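Long-range contact in ribokinase (Giardia lamblia, PDB 6WHJ), which probably phosphorylates D-ribose at its 5-hydroxyl, using ATP with magnesium, to give D-ribose 5-phosphate: residues Tyr15-Pro27 with Thr98-Met112. Sequence-based numbering, arbitrary orientation.
With EDO (1,2-ethanediol), chain F.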
# COMPACT_ATOMS: atom_id res chain seq x y z
N TYR B 15 -2.38 -15.44 -6.37
CA TYR B 15 -2.52 -14.25 -7.19
C TYR B 15 -2.72 -13.07 -6.25
O TYR B 15 -3.60 -13.11 -5.38
CB TYR B 15 -3.70 -14.32 -8.18
CG TYR B 15 -3.92 -12.96 -8.82
CD1 TYR B 15 -3.11 -12.53 -9.86
CD2 TYR B 15 -4.86 -12.06 -8.31
CE1 TYR B 15 -3.25 -11.29 -10.42
CE2 TYR B 15 -5.01 -10.80 -8.87
CZ TYR B 15 -4.20 -10.42 -9.93
OH TYR B 15 -4.32 -9.17 -10.51
N ASN B 16 -1.91 -12.03 -6.43
CA ASN B 16 -2.06 -10.78 -5.71
C ASN B 16 -2.16 -9.64 -6.71
O ASN B 16 -1.40 -9.59 -7.68
CB ASN B 16 -0.86 -10.52 -4.77
CG ASN B 16 -0.69 -11.59 -3.70
OD1 ASN B 16 -1.64 -11.99 -3.05
ND2 ASN B 16 0.54 -12.06 -3.53
N ARG B 17 -3.11 -8.74 -6.47
CA ARG B 17 -3.11 -7.47 -7.18
C ARG B 17 -2.09 -6.56 -6.50
O ARG B 17 -2.23 -6.23 -5.31
CB ARG B 17 -4.51 -6.84 -7.17
CG ARG B 17 -4.63 -5.57 -8.00
CD ARG B 17 -4.15 -5.82 -9.40
NE ARG B 17 -4.33 -4.68 -10.29
CZ ARG B 17 -5.21 -4.62 -11.29
NH1 ARG B 17 -6.01 -5.64 -11.55
NH2 ARG B 17 -5.27 -3.52 -12.04
N ASP B 18 -1.04 -6.20 -7.23
CA ASP B 18 0.04 -5.39 -6.67
C ASP B 18 -0.38 -3.92 -6.68
O ASP B 18 -0.72 -3.37 -7.73
CB ASP B 18 1.31 -5.58 -7.50
CG ASP B 18 2.05 -6.88 -7.18
OD1 ASP B 18 1.74 -7.54 -6.17
OD2 ASP B 18 2.93 -7.25 -7.99
N LEU B 19 -0.41 -3.30 -5.50
CA LEU B 19 -0.67 -1.87 -5.38
C LEU B 19 0.63 -1.19 -4.95
O LEU B 19 1.08 -1.36 -3.81
CB LEU B 19 -1.80 -1.58 -4.41
CG LEU B 19 -3.07 -2.40 -4.65
CD1 LEU B 19 -4.06 -2.22 -3.50
CD2 LEU B 19 -3.68 -1.97 -5.95
N VAL B 20 1.21 -0.40 -5.86
CA VAL B 20 2.61 0.01 -5.78
C VAL B 20 2.68 1.53 -5.78
O VAL B 20 2.06 2.19 -6.63
CB VAL B 20 3.43 -0.56 -6.95
CG1 VAL B 20 4.87 -0.09 -6.89
CG2 VAL B 20 3.39 -2.07 -6.93
N TRP B 21 3.43 2.08 -4.83
CA TRP B 21 3.72 3.51 -4.78
C TRP B 21 5.22 3.73 -4.96
O TRP B 21 6.03 3.11 -4.26
CB TRP B 21 3.24 4.14 -3.46
CG TRP B 21 1.75 4.26 -3.33
CD1 TRP B 21 0.98 5.36 -3.60
CD2 TRP B 21 0.84 3.23 -2.92
NE1 TRP B 21 -0.34 5.09 -3.36
CE2 TRP B 21 -0.46 3.79 -2.95
CE3 TRP B 21 1.00 1.90 -2.53
CZ2 TRP B 21 -1.59 3.05 -2.61
CZ3 TRP B 21 -0.13 1.17 -2.18
CH2 TRP B 21 -1.41 1.75 -2.22
N TYR B 22 5.58 4.63 -5.86
CA TYR B 22 6.97 4.94 -6.15
C TYR B 22 7.33 6.22 -5.41
O TYR B 22 6.72 7.27 -5.65
CB TYR B 22 7.22 5.08 -7.65
CG TYR B 22 7.06 3.77 -8.38
CD1 TYR B 22 5.81 3.33 -8.80
CD2 TYR B 22 8.16 2.95 -8.60
CE1 TYR B 22 5.67 2.11 -9.44
CE2 TYR B 22 8.04 1.73 -9.23
CZ TYR B 22 6.79 1.31 -9.65
OH TYR B 22 6.68 0.08 -10.28
N VAL B 23 8.29 6.13 -4.50
CA VAL B 23 8.69 7.22 -3.62
C VAL B 23 10.18 7.46 -3.79
O VAL B 23 10.92 6.61 -4.29
CB VAL B 23 8.35 6.92 -2.15
CG1 VAL B 23 6.86 6.79 -1.98
CG2 VAL B 23 9.02 5.61 -1.72
N LYS B 24 10.62 8.65 -3.37
CA LYS B 24 12.05 8.92 -3.34
C LYS B 24 12.74 7.99 -2.36
O LYS B 24 13.72 7.31 -2.70
CB LYS B 24 12.31 10.37 -2.97
CG LYS B 24 12.23 11.37 -4.11
CD LYS B 24 12.64 12.75 -3.62
CE LYS B 24 12.29 13.85 -4.61
NZ LYS B 24 12.59 15.22 -4.07
N ASP B 25 12.26 7.98 -1.12
CA ASP B 25 12.75 7.10 -0.07
C ASP B 25 11.56 6.57 0.71
O ASP B 25 10.48 7.16 0.71
CB ASP B 25 13.74 7.81 0.84
CG ASP B 25 15.05 8.08 0.15
OD1 ASP B 25 15.78 7.09 -0.10
OD2 ASP B 25 15.33 9.26 -0.16
N PHE B 26 11.76 5.43 1.36
CA PHE B 26 10.72 4.89 2.20
C PHE B 26 10.35 5.93 3.26
O PHE B 26 11.24 6.61 3.80
CB PHE B 26 11.17 3.60 2.89
CG PHE B 26 11.47 2.48 1.95
CD1 PHE B 26 10.55 2.10 0.99
CD2 PHE B 26 12.67 1.80 2.04
CE1 PHE B 26 10.83 1.05 0.12
CE2 PHE B 26 12.96 0.75 1.18
CZ PHE B 26 12.03 0.38 0.22
N PRO B 27 9.08 6.10 3.56
CA PRO B 27 8.71 6.97 4.68
C PRO B 27 9.17 6.34 5.98
O PRO B 27 9.30 5.12 6.09
CB PRO B 27 7.18 7.01 4.60
CG PRO B 27 6.82 5.70 3.96
CD PRO B 27 7.91 5.42 2.97
N THR B 98 -10.00 -10.78 -3.27
CA THR B 98 -8.77 -11.13 -3.97
C THR B 98 -7.56 -10.60 -3.20
O THR B 98 -7.60 -9.51 -2.62
CB THR B 98 -8.79 -10.56 -5.39
OG1 THR B 98 -9.83 -11.20 -6.14
CG2 THR B 98 -7.45 -10.78 -6.10
N GLY B 99 -6.50 -11.40 -3.14
CA GLY B 99 -5.30 -10.97 -2.44
C GLY B 99 -4.68 -9.75 -3.08
O GLY B 99 -4.83 -9.49 -4.28
N ASN B 100 -3.99 -8.95 -2.26
CA ASN B 100 -3.24 -7.81 -2.78
C ASN B 100 -1.93 -7.65 -2.02
O ASN B 100 -1.66 -8.35 -1.04
CB ASN B 100 -4.03 -6.49 -2.75
CG ASN B 100 -4.45 -6.06 -1.35
OD1 ASN B 100 -3.74 -6.25 -0.37
ND2 ASN B 100 -5.57 -5.35 -1.28
N ALA B 101 -1.12 -6.72 -2.51
CA ALA B 101 0.12 -6.32 -1.87
C ALA B 101 0.24 -4.80 -1.94
O ALA B 101 0.03 -4.21 -3.01
CB ALA B 101 1.33 -6.98 -2.55
N GLY B 102 0.59 -4.18 -0.82
CA GLY B 102 0.89 -2.77 -0.77
C GLY B 102 2.39 -2.59 -0.77
O GLY B 102 3.08 -3.00 0.17
N ILE B 103 2.90 -1.96 -1.83
CA ILE B 103 4.33 -1.97 -2.12
C ILE B 103 4.84 -0.53 -2.19
O ILE B 103 4.22 0.32 -2.83
CB ILE B 103 4.62 -2.72 -3.43
CG1 ILE B 103 4.12 -4.17 -3.32
CG2 ILE B 103 6.11 -2.67 -3.78
CD1 ILE B 103 4.34 -5.00 -4.56
N TYR B 104 5.95 -0.28 -1.51
CA TYR B 104 6.73 0.95 -1.66
C TYR B 104 8.03 0.63 -2.39
O TYR B 104 8.77 -0.28 -1.99
CB TYR B 104 7.08 1.58 -0.31
CG TYR B 104 5.93 2.02 0.57
CD1 TYR B 104 4.64 2.18 0.06
CD2 TYR B 104 6.15 2.30 1.91
CE1 TYR B 104 3.60 2.60 0.88
CE2 TYR B 104 5.13 2.71 2.73
CZ TYR B 104 3.86 2.86 2.22
OH TYR B 104 2.87 3.27 3.07
N VAL B 105 8.30 1.36 -3.46
CA VAL B 105 9.54 1.23 -4.21
C VAL B 105 10.31 2.54 -4.07
O VAL B 105 9.81 3.60 -4.49
CB VAL B 105 9.28 0.87 -5.68
CG1 VAL B 105 10.58 0.63 -6.40
CG2 VAL B 105 8.39 -0.36 -5.76
N ALA B 106 11.48 2.48 -3.45
CA ALA B 106 12.34 3.65 -3.34
C ALA B 106 13.14 3.84 -4.63
O ALA B 106 13.20 2.95 -5.48
CB ALA B 106 13.29 3.52 -2.14
N GLU B 107 13.73 5.02 -4.78
CA GLU B 107 14.54 5.29 -5.97
C GLU B 107 15.78 4.42 -6.03
O GLU B 107 16.38 4.29 -7.10
CB GLU B 107 14.96 6.77 -6.03
CG GLU B 107 13.85 7.74 -6.37
CD GLU B 107 14.28 9.19 -6.21
OE1 GLU B 107 13.66 10.07 -6.84
OE2 GLU B 107 15.26 9.44 -5.46
N SER B 108 16.18 3.81 -4.91
CA SER B 108 17.26 2.85 -4.93
C SER B 108 16.86 1.54 -5.60
O SER B 108 17.74 0.77 -6.01
CB SER B 108 17.76 2.61 -3.50
OG SER B 108 16.74 2.08 -2.67
N GLY B 109 15.56 1.27 -5.71
CA GLY B 109 15.08 0.02 -6.23
C GLY B 109 14.58 -0.92 -5.15
O GLY B 109 13.92 -1.92 -5.46
N GLU B 110 14.86 -0.59 -3.89
CA GLU B 110 14.45 -1.42 -2.77
C GLU B 110 12.93 -1.41 -2.62
O GLU B 110 12.25 -0.47 -3.03
CB GLU B 110 15.13 -0.92 -1.49
CG GLU B 110 15.33 -2.00 -0.44
CD GLU B 110 16.31 -1.61 0.67
OE1 GLU B 110 16.53 -0.40 0.93
OE2 GLU B 110 16.85 -2.55 1.30
N ASN B 111 12.41 -2.48 -2.04
CA ASN B 111 10.98 -2.67 -1.87
C ASN B 111 10.61 -2.76 -0.40
O ASN B 111 11.43 -3.11 0.45
CB ASN B 111 10.49 -3.97 -2.55
CG ASN B 111 10.51 -3.90 -4.06
OD1 ASN B 111 10.72 -2.83 -4.65
ND2 ASN B 111 10.28 -5.04 -4.70
N MET B 112 9.35 -2.45 -0.12
CA MET B 112 8.67 -2.88 1.09
C MET B 112 7.38 -3.50 0.59
O MET B 112 6.65 -2.88 -0.19
CB MET B 112 8.36 -1.72 2.05
CG MET B 112 9.55 -1.14 2.77
SD MET B 112 9.09 0.27 3.77
CE MET B 112 10.29 0.20 5.09
C1 EDO F . 4.95 -10.95 -4.97
O1 EDO F . 4.95 -11.04 -3.54
C2 EDO F . 3.96 -9.88 -5.43
O2 EDO F . 2.76 -10.02 -4.66
O HOH W 1 -6.35 -13.76 -4.55
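Strands 16-22 and 99-105 are the parallel central pair of the four-stranded lid sheet of this PfkB-family sugar kinase, as in other ribokinases. Their axes differ in direction by 22°, and the register runs from Arg17 beside Asn100 to Tyr22 beside Val105. The ladder is a regular zigzag: Leu19 N donates to Ala101 O (2.7 Å), Leu19 O accepts from Ile103 N, and Trp21 and Val105 repeat the pattern as far as Val23 N on Val105 O. Strands 32-42 and 111-116 flank the pair.

One face carries Asp18, Val20, Ile103 and Val105. Val20 splits its branches there: CG1, anti to the backbone N (chi1 178°), reaches Val105 CG2 at 3.7 Å, while CG2 touches Ile103 CB. Toward the N-terminal ends of the two strands on this face, Asn16 and Asp18 belong to the predicted substrate site. A bound 1,2-ethanediol, probably from crystallisation, sits between them: its O2 accepts from Asn16 ND2 (3.2 Å) and donates to Asp18 OD1 (3.1 Å), and the molecule is also hydrogen-bonded to Glu146 OE2.

The other face, with Trp21 and Tyr104, meets the second subunit of the homodimer. Trp21 NE1 is hydrogen-bonded to Asn100 OD1 of that subunit, and Tyr104 stacks on its counterpart. Within the chain, the edge of the indole turns to the backbone, Trp21 CE3 lying 3.6 Å from Ile103 O in the ring plane.

In the loop after strand 16-22, the Phe26 ring folds back against strands 99-105 and 111-116 and is covered on both faces. Ala106 CB stands over its centre, 11° off the normal, in a CH-pi contact. Against the opposite face lies Met112, whose extended chain makes a Met-aromatic contact, SD being 4.0 Å from the Phe26 ring centroid, while its CG sits 3.7 Å from Phe26 CE1.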